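Local coordinates for protein DNA-binding response regulator, merR family (Colwellia psychrerythraea, PDB 3CNB) that probably acts as a DNA-binding response regulator of the merR type, represented here by its signal receiver domain alone, at residues 121-124 with 125-129; 25-28 with 29-33; 71-74 with 75-79; 42-45 with 46-50. One frame throughout, in Å; residues are numbered along the deposited sequence.

Contact 1 (121-124 with 125-129); sequences EKTI and KQLVE
Residues 121-124 pass into 125-129 along a single helix, and the bond between Lys125 N and Glu121 O, weak at 3.5 Å, gives way to firmer ones at Gln126, Leu127 (2.9 Å from Leu127 N to Thr123 O) and Val128. The outer side carries the charged pair Glu121 and Lys125, the inner side Ile124 and Leu127. Lys125 first lays its CG against the carbonyl of Glu121, with CG 3.2 Å from Glu121 O, then bends twice to carry its amine back along the helix. The carboxylate reaches it because Glu121 turns sharply at chi2 (-99°). Their salt bridge, OE1 of Glu121 to NZ of Lys125, is long at 3.6 Å. The same OE1 also touches CE of Lys125, so the ion pair is partly a contact with the methylene. Thr123 and Leu127 run side by side in the same direction, CG2 meeting CD1 of Leu127 at 3.8 Å, while the threonine hydroxyl is taken up by Leu119 O. Ile124 and Val128 make a looser apolar pair. Ile124 continues inward to Leu28 and Leu31 of helix 18-31, and Leu127 rests on Ile86 and Ile88 of strand 86-91, so that this closing helix of the receiver domain packs against both the first helix and the sheet.

Contact 2 (25-28 with 29-33); sequences TQFL and ENLFP
The side-chain amides of Gln26 and Asn30 meet with their planes 44° apart: NE2 of Gln26 donates to OD1 of Asn30 at 3.0 Å. The acceptor lies in the glutamine amide plane, whereas the donor sits above the carbonyl plane of the asparagine, away from its lone pairs. The carboxylate of Glu29, 76° from the Gln26 amide, makes no direct bond to it. Two waters join them instead, one between Gln26 NE2 and Glu29 OE1, the other giving protons to both OE1 atoms, at 2.6 Å to that of Gln26. Both ends of the glutamine amide are thereby engaged, which should fix its rotation. Of the rings, Phe27 brings CE2 to 4.2 Å from CD1 of Leu31, an oblique approach between side chains that run alongside each other, and it also meets Phe117 edge-to-face. The whole stretch closes helix 18-31 of the first beta-alpha-beta unit in this CheY-like domain, where Leu28 faces Ile11 and Ile13 of strand 10-14. Phe32, the first residue to leave helical backbone angles, still gives its N-H to Leu28 O at 2.9 Å. Its ring packs loosely near CD2 of Leu28 and meets Phe9 edge-to-face. The first torsion of Glu29 (chi1 -67°) sets CG beside its own backbone N, 3.2 Å from Thr25 O, and the extended chain then runs past the methyl of Thr25.

Contact 3 (71-74 with 75-79); sequences SICH and RIKST
His74 and Ser78 meet at the end of helix 69-77 through hydrogen bonds that converge on one carbonyl. The Ser78 hydroxyl donates to His74 O at 2.6 Å, approaching from above the carbonyl plane, 39° out of it, and the N-H of Ser78 adds a weak bond to the same oxygen. With chi1 at 60°, OG of Ser78 is tucked between its own backbone N and carbonyl carbon, a torsion that turns it back to His74 O. Thr79 repeats the theme one residue on, its OG1 giving a bond of 2.8 Å to Arg75 O in the carbonyl plane. Further back, regular backbone bonds join Arg75, Ile76 and Lys77 to Ser71, Ile72 and Cys73. Ring contact is slight: OG of Ser78 stands 4.0 Å above one face of the His74 imidazole, offset toward its rim. Among apolar groups, CG2 of Ile72 touches CD1 of Ile76 at 3.8 Å, the two side chains slanting across each other. Cys73 and Ile76 extend this inward to Val87 of strand 86-91, and Lys77 sends its amine to Ala83 O and Ile85 O. Where regular backbone bonding fades, the hydroxyls of Ser78 and Thr79 thus take over from N-H groups as donors to the last carbonyls.

Contact 4 (42-45 with 46-50); sequences NPFD and AGDLL
Phe44 and Asp48 meet across one turn, CE2 of the ring lying 4.0 Å from CB of the aspartate in an oblique crossing, with ring and carboxylate planes 45° apart. The ring gets there because CG of Phe44 stands opposite its backbone N (chi1 175°). Beside them a water donates to Asp45 OD1 and Asp48 OD2, both at 2.6 Å. Asp45 OD1 and Asp48 OD2 stand 4.9 Å apart, and the water between these like charges probably eases their repulsion. The backbone of the same turn is held by Asp48 N to Phe44 O. Leu49 N bonds to Asp45 O at 2.7 Å, and CB of Leu49 presses close on that carbonyl. Asp45 is itself positioned from the start of the helix: its N-H runs almost straight (173°) to OD1 of Asn42 at 2.9 Å, and its OD2 receives a weak bond from Asn42 ND2. The main chain of Asn42 joins in as well, its carbonyl accepting from Ala46 N at 3.0 Å. Further out, Ala46 and Leu49 lie on Ala40 of strand 36-40, with Ile14 and Leu12 of strand 10-14 alongside, and Leu50 touches Thr82 and Ile85. Asn42 is a classical side-chain N-cap, here opening the second helix of the receiver domain's alternating beta-alpha fold.

Overall arrangement
Along the chain the order is contact 2, contact 4, contact 3 and contact 1, each on its own helix around a parallel sheet with strands ordered 36-40, 10-14, 57-61, 86-91, 109-112. As in CheY-like domains, helices 18-31 and 117-129 cover one face, helices 43-52, 69-77 and 96-104 the other. Contacts 1 and 2, with centres 13 Å apart, touch where Ile124 CG2 lies 3.7 Å from Leu31 CD1. Contacts 3 and 4 have the same spacing and meet through Leu50 against Arg75 and Ile76. Contacts 2 and 3, centres about 26 Å apart, lie on opposite sides of the chain's centre. Both layers thus enclose the sheet whose strand 57-61 ends in Asp61, the predicted phosphorylation site.

Contact 1 (121-124 with 125-129)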
loop_
_atom_site.group_PDB
_atom_site.type_symbol
_atom_site.label_atom_id
_atom_site.label_comp_id
_atom_site.label_asym_id
_atom_site.label_seq_id
_atom_site.Cartn_x
_atom_site.Cartn_y
_atom_site.Cartn_z
ATOM N N GLU A 121 -6.596 -7.513 8.096
ATOM C CA GLU A 121 -6.130 -8.896 8.251
ATOM C C GLU A 121 -6.800 -9.843 7.237
ATOM O O GLU A 121 -6.113 -10.576 6.540
ATOM C CB GLU A 121 -6.363 -9.370 9.688
ATOM C CG GLU A 121 -5.660 -10.686 10.063
ATOM C CD GLU A 121 -6.561 -11.918 9.991
ATOM O OE1 GLU A 121 -6.104 -13.006 10.409
ATOM O OE2 GLU A 121 -7.725 -11.813 9.535
ATOM N N LYS A 122 -8.131 -9.790 7.153
ATOM C CA LYS A 122 -8.923 -10.607 6.217
ATOM C C LYS A 122 -8.608 -10.248 4.775
ATOM O O LYS A 122 -8.375 -11.131 3.948
ATOM C CB LYS A 122 -10.409 -10.327 6.442
ATOM C CG LYS A 122 -11.367 -11.266 5.722
ATOM C CD LYS A 122 -12.004 -12.188 6.732
ATOM C CE LYS A 122 -13.197 -12.912 6.174
ATOM N NZ LYS A 122 -13.968 -13.468 7.308
ATOM N N THR A 123 -8.619 -8.940 4.497
ATOM C CA THR A 123 -8.474 -8.380 3.152
ATOM C C THR A 123 -7.147 -8.740 2.523
ATOM O O THR A 123 -7.126 -9.345 1.461
ATOM C CB THR A 123 -8.657 -6.850 3.153
ATOM O OG1 THR A 123 -9.945 -6.535 3.684
ATOM C CG2 THR A 123 -8.566 -6.281 1.749
ATOM N N ILE A 124 -6.043 -8.415 3.192
ATOM C CA ILE A 124 -4.721 -8.688 2.618
ATOM C C ILE A 124 -4.455 -10.176 2.407
ATOM O O ILE A 124 -3.864 -10.548 1.400
ATOM C CB ILE A 124 -3.541 -7.986 3.393
ATOM C CG1 ILE A 124 -2.248 -8.024 2.562
ATOM C CG2 ILE A 124 -3.313 -8.615 4.778
ATOM C CD1 ILE A 124 -1.133 -7.108 3.097
ATOM N N LYS A 125 -4.901 -11.022 3.337
ATOM C CA LYS A 125 -4.773 -12.475 3.173
ATOM C C LYS A 125 -5.540 -12.971 1.934
ATOM O O LYS A 125 -5.010 -13.724 1.121
ATOM C CB LYS A 125 -5.264 -13.193 4.430
ATOM C CG LYS A 125 -4.354 -13.041 5.634
ATOM C CD LYS A 125 -4.340 -14.311 6.467
ATOM C CE LYS A 125 -5.549 -14.429 7.373
ATOM N NZ LYS A 125 -5.513 -15.702 8.145
ATOM N N GLN A 126 -6.789 -12.536 1.806
ATOM C CA GLN A 126 -7.587 -12.833 0.622
ATOM C C GLN A 126 -6.846 -12.446 -0.653
ATOM O O GLN A 126 -6.623 -13.281 -1.531
ATOM C CB GLN A 126 -8.933 -12.110 0.688
ATOM C CG GLN A 126 -9.984 -12.668 -0.258
ATOM C CD GLN A 126 -10.269 -11.742 -1.424
ATOM O OE1 GLN A 126 -10.457 -10.539 -1.245
ATOM N NE2 GLN A 126 -10.303 -12.301 -2.629
ATOM N N LEU A 127 -6.466 -11.176 -0.749
ATOM C CA LEU A 127 -5.813 -10.650 -1.960
ATOM C C LEU A 127 -4.534 -11.385 -2.342
ATOM O O LEU A 127 -4.270 -11.579 -3.527
ATOM C CB LEU A 127 -5.559 -9.136 -1.854
ATOM C CG LEU A 127 -6.817 -8.265 -1.857
ATOM C CD1 LEU A 127 -6.509 -6.856 -1.364
ATOM C CD2 LEU A 127 -7.501 -8.226 -3.237
ATOM N N VAL A 128 -3.758 -11.801 -1.343
ATOM C CA VAL A 128 -2.518 -12.525 -1.572
ATOM C C VAL A 128 -2.834 -13.884 -2.191
ATOM O O VAL A 128 -2.188 -14.295 -3.164
ATOM C CB VAL A 128 -1.710 -12.659 -0.265
ATOM C CG1 VAL A 128 -0.673 -13.779 -0.340
ATOM C CG2 VAL A 128 -1.029 -11.341 0.049
ATOM N N GLU A 129 -3.865 -14.540 -1.654
ATOM C CA GLU A 129 -4.308 -15.855 -2.123
ATOM C C GLU A 129 -4.957 -15.824 -3.511
ATOM O O GLU A 129 -4.648 -16.662 -4.353
ATOM C CB GLU A 129 -5.262 -16.480 -1.103
ATOM C CG GLU A 129 -4.920 -17.922 -0.756
ATOM C CD GLU A 129 -3.520 -18.074 -0.182
ATOM O OE1 GLU A 129 -3.161 -17.321 0.750
ATOM O OE2 GLU A 129 -2.774 -18.949 -0.664
#

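Contact 2 (25-28 with 29-33)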
loop_
_atom_site.group_PDB
_atom_site.type_symbol
_atom_site.label_atom_id
_atom_site.label_comp_id
_atom_site.label_asym_id
_atom_site.label_seq_id
_atom_site.Cartn_x
_atom_site.Cartn_y
_atom_site.Cartn_z
ATOM N N THR A 25 4.016 -2.232 9.982
ATOM C CA THR A 25 5.084 -3.181 9.642
ATOM C C THR A 25 5.055 -4.354 10.601
ATOM O O THR A 25 5.137 -5.503 10.170
ATOM C CB THR A 25 6.513 -2.519 9.685
ATOM O OG1 THR A 25 6.570 -1.465 8.716
ATOM C CG2 THR A 25 7.596 -3.532 9.364
ATOM N N GLN A 26 4.917 -4.054 11.893
ATOM C CA GLN A 26 4.898 -5.089 12.930
ATOM C C GLN A 26 3.686 -5.998 12.794
ATOM O O GLN A 26 3.803 -7.214 12.897
ATOM C CB GLN A 26 4.883 -4.444 14.311
ATOM C CG GLN A 26 5.096 -5.418 15.455
ATOM C CD GLN A 26 6.385 -6.165 15.345
ATOM O OE1 GLN A 26 7.459 -5.579 15.391
ATOM N NE2 GLN A 26 6.291 -7.477 15.204
ATOM N N PHE A 27 2.527 -5.387 12.596
ATOM C CA PHE A 27 1.301 -6.118 12.276
ATOM C C PHE A 27 1.455 -7.071 11.080
ATOM O O PHE A 27 1.022 -8.238 11.127
ATOM C CB PHE A 27 0.159 -5.139 12.004
ATOM C CG PHE A 27 -1.156 -5.817 11.715
ATOM C CD1 PHE A 27 -1.929 -6.334 12.763
ATOM C CD2 PHE A 27 -1.606 -5.960 10.408
ATOM C CE1 PHE A 27 -3.134 -6.968 12.508
ATOM C CE2 PHE A 27 -2.818 -6.584 10.145
ATOM C CZ PHE A 27 -3.584 -7.085 11.206
ATOM N N LEU A 28 2.053 -6.580 10.002
ATOM C CA LEU A 28 2.196 -7.401 8.820
ATOM C C LEU A 28 3.280 -8.472 8.964
ATOM O O LEU A 28 3.169 -9.535 8.355
ATOM C CB LEU A 28 2.420 -6.536 7.584
ATOM C CG LEU A 28 1.294 -5.626 7.122
ATOM C CD1 LEU A 28 1.811 -4.733 5.966
ATOM C CD2 LEU A 28 0.128 -6.465 6.687
ATOM N N GLU A 29 4.314 -8.212 9.770
ATOM C CA GLU A 29 5.309 -9.258 10.115
ATOM C C GLU A 29 4.728 -10.354 10.999
ATOM O O GLU A 29 5.075 -11.525 10.830
ATOM C CB GLU A 29 6.565 -8.664 10.783
ATOM C CG GLU A 29 7.385 -7.797 9.814
ATOM C CD GLU A 29 8.615 -7.155 10.423
ATOM O OE1 GLU A 29 8.659 -6.950 11.660
ATOM O OE2 GLU A 29 9.537 -6.839 9.643
ATOM N N ASN A 30 3.877 -9.968 11.954
ATOM C CA ASN A 30 3.100 -10.921 12.763
ATOM C C ASN A 30 2.266 -11.828 11.859
ATOM O O ASN A 30 2.273 -13.032 12.022
ATOM C CB ASN A 30 2.166 -10.195 13.745
ATOM C CG ASN A 30 2.914 -9.444 14.835
ATOM O OD1 ASN A 30 4.124 -9.578 14.972
ATOM N ND2 ASN A 30 2.189 -8.617 15.602
ATOM N N LEU A 31 1.563 -11.220 10.904
ATOM C CA LEU A 31 0.673 -11.919 9.971
ATOM C C LEU A 31 1.432 -12.809 8.992
ATOM O O LEU A 31 0.985 -13.903 8.670
ATOM C CB LEU A 31 -0.125 -10.887 9.163
ATOM C CG LEU A 31 -1.644 -10.968 9.051
ATOM C CD1 LEU A 31 -2.087 -10.034 7.944
ATOM C CD2 LEU A 31 -2.145 -12.390 8.798
ATOM N N PHE A 32 2.570 -12.331 8.498
ATOM C CA PHE A 32 3.338 -13.086 7.511
ATOM C C PHE A 32 4.787 -13.174 7.971
ATOM O O PHE A 32 5.596 -12.353 7.539
ATOM C CB PHE A 32 3.302 -12.396 6.132
ATOM C CG PHE A 32 1.917 -12.151 5.583
ATOM C CD1 PHE A 32 1.402 -10.856 5.517
ATOM C CD2 PHE A 32 1.152 -13.198 5.077
ATOM C CE1 PHE A 32 0.128 -10.608 5.003
ATOM C CE2 PHE A 32 -0.134 -12.963 4.553
ATOM C CZ PHE A 32 -0.646 -11.665 4.514
ATOM N N PRO A 33 5.130 -14.175 8.824
ATOM C CA PRO A 33 6.468 -14.309 9.424
ATOM C C PRO A 33 7.604 -14.536 8.413
ATOM O O PRO A 33 8.771 -14.344 8.755
ATOM C CB PRO A 33 6.332 -15.545 10.328
ATOM C CG PRO A 33 4.886 -15.714 10.545
ATOM C CD PRO A 33 4.249 -15.269 9.262
HETATM O O HOH W 1 8.633 -8.908 13.580
HETATM O O HOH W 2 8.740 -4.518 13.360
#

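Contact 3 (71-74 with 75-79)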
loop_
_atom_site.group_PDB
_atom_site.type_symbol
_atom_site.label_atom_id
_atom_site.label_comp_id
_atom_site.label_asym_id
_atom_site.label_seq_id
_atom_site.Cartn_x
_atom_site.Cartn_y
_atom_site.Cartn_z
ATOM N N SER A 71 -1.714 9.541 -8.616
ATOM C CA SER A 71 -0.806 9.450 -9.743
ATOM C C SER A 71 0.139 8.242 -9.625
ATOM O O SER A 71 0.349 7.505 -10.600
ATOM C CB SER A 71 0.009 10.762 -9.817
ATOM O OG SER A 71 0.263 11.116 -11.158
ATOM N N ILE A 72 0.714 8.071 -8.432
ATOM C CA ILE A 72 1.608 6.965 -8.096
ATOM C C ILE A 72 0.895 5.616 -8.302
ATOM O O ILE A 72 1.442 4.696 -8.926
ATOM C CB ILE A 72 2.134 7.101 -6.650
ATOM C CG1 ILE A 72 3.389 7.980 -6.621
ATOM C CG2 ILE A 72 2.654 5.756 -6.119
ATOM C CD1 ILE A 72 3.208 9.449 -6.705
ATOM N N CYS A 73 -0.335 5.520 -7.807
ATOM C CA CYS A 73 -1.157 4.311 -8.003
ATOM C C CYS A 73 -1.402 4.021 -9.481
ATOM O O CYS A 73 -1.248 2.890 -9.940
ATOM C CB CYS A 73 -2.502 4.452 -7.296
ATOM S SG CYS A 73 -3.550 2.966 -7.411
ATOM N N HIS A 74 -1.780 5.054 -10.223
ATOM C CA HIS A 74 -1.955 4.939 -11.660
ATOM C C HIS A 74 -0.679 4.465 -12.351
ATOM O O HIS A 74 -0.727 3.522 -13.150
ATOM C CB HIS A 74 -2.404 6.283 -12.230
ATOM C CG HIS A 74 -2.668 6.258 -13.700
ATOM N ND1 HIS A 74 -3.404 5.263 -14.306
ATOM C CD2 HIS A 74 -2.314 7.119 -14.680
ATOM C CE1 HIS A 74 -3.484 5.508 -15.600
ATOM N NE2 HIS A 74 -2.838 6.633 -15.851
ATOM N N ARG A 75 0.460 5.082 -12.023
ATOM C CA ARG A 75 1.772 4.637 -12.566
ATOM C C ARG A 75 2.105 3.187 -12.239
ATOM O O ARG A 75 2.650 2.492 -13.085
ATOM C CB ARG A 75 2.935 5.552 -12.108
ATOM C CG ARG A 75 4.351 5.127 -12.584
ATOM C CD ARG A 75 5.123 4.349 -11.493
ATOM N NE ARG A 75 6.419 3.847 -11.964
ATOM C CZ ARG A 75 6.644 2.627 -12.446
ATOM N NH1 ARG A 75 5.665 1.737 -12.515
ATOM N NH2 ARG A 75 7.860 2.288 -12.851
ATOM N N ILE A 76 1.823 2.741 -11.011
ATOM C CA ILE A 76 2.087 1.339 -10.633
ATOM C C ILE A 76 1.236 0.380 -11.472
ATOM O O ILE A 76 1.752 -0.564 -12.068
ATOM C CB ILE A 76 1.857 1.048 -9.117
ATOM C CG1 ILE A 76 2.940 1.729 -8.271
ATOM C CG2 ILE A 76 1.847 -0.508 -8.842
ATOM C CD1 ILE A 76 2.565 1.990 -6.816
ATOM N N LYS A 77 -0.063 0.650 -11.529
ATOM C CA LYS A 77 -1.012 -0.299 -12.126
ATOM C C LYS A 77 -1.090 -0.258 -13.658
ATOM O O LYS A 77 -1.678 -1.153 -14.266
ATOM C CB LYS A 77 -2.411 -0.126 -11.489
ATOM C CG LYS A 77 -2.444 -0.460 -9.984
ATOM C CD LYS A 77 -2.115 -1.931 -9.726
ATOM C CE LYS A 77 -3.194 -2.898 -10.252
ATOM N NZ LYS A 77 -2.866 -4.281 -9.793
ATOM N N SER A 78 -0.505 0.761 -14.289
ATOM C CA SER A 78 -0.558 0.876 -15.754
ATOM C C SER A 78 0.773 0.587 -16.461
ATOM O O SER A 78 0.860 0.710 -17.686
ATOM C CB SER A 78 -1.053 2.252 -16.188
ATOM O OG SER A 78 -0.189 3.270 -15.702
ATOM N N THR A 79 1.794 0.205 -15.701
ATOM C CA THR A 79 3.119 -0.086 -16.254
ATOM C C THR A 79 3.324 -1.579 -16.154
ATOM O O THR A 79 3.145 -2.145 -15.074
ATOM C CB THR A 79 4.227 0.671 -15.473
ATOM O OG1 THR A 79 3.961 2.078 -15.514
ATOM C CG2 THR A 79 5.638 0.419 -16.027
#

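Contact 4 (42-45 with 46-50)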
loop_
_atom_site.group_PDB
_atom_site.type_symbol
_atom_site.label_atom_id
_atom_site.label_comp_id
_atom_site.label_asym_id
_atom_site.label_seq_id
_atom_site.Cartn_x
_atom_site.Cartn_y
_atom_site.Cartn_z
ATOM N N ASN A 42 9.459 8.535 2.442
ATOM C CA ASN A 42 9.407 9.780 1.677
ATOM C C ASN A 42 9.186 9.443 0.212
ATOM O O ASN A 42 9.411 8.297 -0.155
ATOM C CB ASN A 42 10.707 10.583 1.880
ATOM C CG ASN A 42 11.935 9.844 1.404
ATOM O OD1 ASN A 42 12.115 9.598 0.207
ATOM N ND2 ASN A 42 12.807 9.495 2.349
ATOM N N PRO A 43 8.784 10.430 -0.629
ATOM C CA PRO A 43 8.469 10.108 -2.033
ATOM C C PRO A 43 9.600 9.502 -2.879
ATOM O O PRO A 43 9.317 8.669 -3.748
ATOM C CB PRO A 43 8.014 11.450 -2.618
ATOM C CG PRO A 43 7.670 12.306 -1.436
ATOM C CD PRO A 43 8.581 11.867 -0.342
ATOM N N PHE A 44 10.856 9.898 -2.647
ATOM C CA PHE A 44 11.968 9.395 -3.465
ATOM C C PHE A 44 12.186 7.925 -3.179
ATOM O O PHE A 44 12.335 7.104 -4.103
ATOM C CB PHE A 44 13.290 10.156 -3.209
ATOM C CG PHE A 44 14.460 9.577 -3.958
ATOM C CD1 PHE A 44 14.778 10.033 -5.238
ATOM C CD2 PHE A 44 15.236 8.549 -3.397
ATOM C CE1 PHE A 44 15.860 9.487 -5.946
ATOM C CE2 PHE A 44 16.296 7.986 -4.084
ATOM C CZ PHE A 44 16.626 8.459 -5.373
ATOM N N ASP A 45 12.231 7.620 -1.885
ATOM C CA ASP A 45 12.384 6.261 -1.408
ATOM C C ASP A 45 11.244 5.388 -1.920
ATOM O O ASP A 45 11.482 4.245 -2.314
ATOM C CB ASP A 45 12.491 6.233 0.114
ATOM C CG ASP A 45 13.849 6.756 0.626
ATOM O OD1 ASP A 45 14.782 6.929 -0.179
ATOM O OD2 ASP A 45 13.988 6.989 1.848
ATOM N N ALA A 46 10.030 5.943 -1.972
ATOM C CA ALA A 46 8.883 5.233 -2.585
ATOM C C ALA A 46 9.153 4.872 -4.046
ATOM O O ALA A 46 8.996 3.707 -4.433
ATOM C CB ALA A 46 7.615 6.044 -2.446
ATOM N N GLY A 47 9.622 5.851 -4.836
ATOM C CA GLY A 47 9.974 5.613 -6.246
ATOM C C GLY A 47 11.059 4.570 -6.406
ATOM O O GLY A 47 10.985 3.689 -7.266
ATOM N N ASP A 48 12.044 4.665 -5.522
ATOM C CA ASP A 48 13.259 3.880 -5.592
ATOM C C ASP A 48 12.989 2.444 -5.163
ATOM O O ASP A 48 13.314 1.500 -5.900
ATOM C CB ASP A 48 14.335 4.551 -4.715
ATOM C CG ASP A 48 15.648 3.802 -4.714
ATOM O OD1 ASP A 48 16.002 3.180 -5.732
ATOM O OD2 ASP A 48 16.331 3.829 -3.672
ATOM N N LEU A 49 12.352 2.293 -3.997
ATOM C CA LEU A 49 12.048 0.983 -3.416
ATOM C C LEU A 49 11.015 0.178 -4.213
ATOM O O LEU A 49 11.065 -1.044 -4.215
ATOM C CB LEU A 49 11.642 1.133 -1.963
ATOM C CG LEU A 49 12.777 1.032 -0.922
ATOM C CD1 LEU A 49 13.986 1.851 -1.273
ATOM C CD2 LEU A 49 12.289 1.405 0.477
ATOM N N LEU A 50 10.130 0.857 -4.945
ATOM C CA LEU A 50 9.286 0.185 -5.947
ATOM C C LEU A 50 10.091 -0.796 -6.788
ATOM O O LEU A 50 9.647 -1.906 -7.061
ATOM C CB LEU A 50 8.681 1.208 -6.896
ATOM C CG LEU A 50 7.222 1.184 -7.363
ATOM C CD1 LEU A 50 7.111 1.909 -8.683
ATOM C CD2 LEU A 50 6.609 -0.199 -7.474
HETATM O O HOH W 3 16.270 5.337 -1.554
#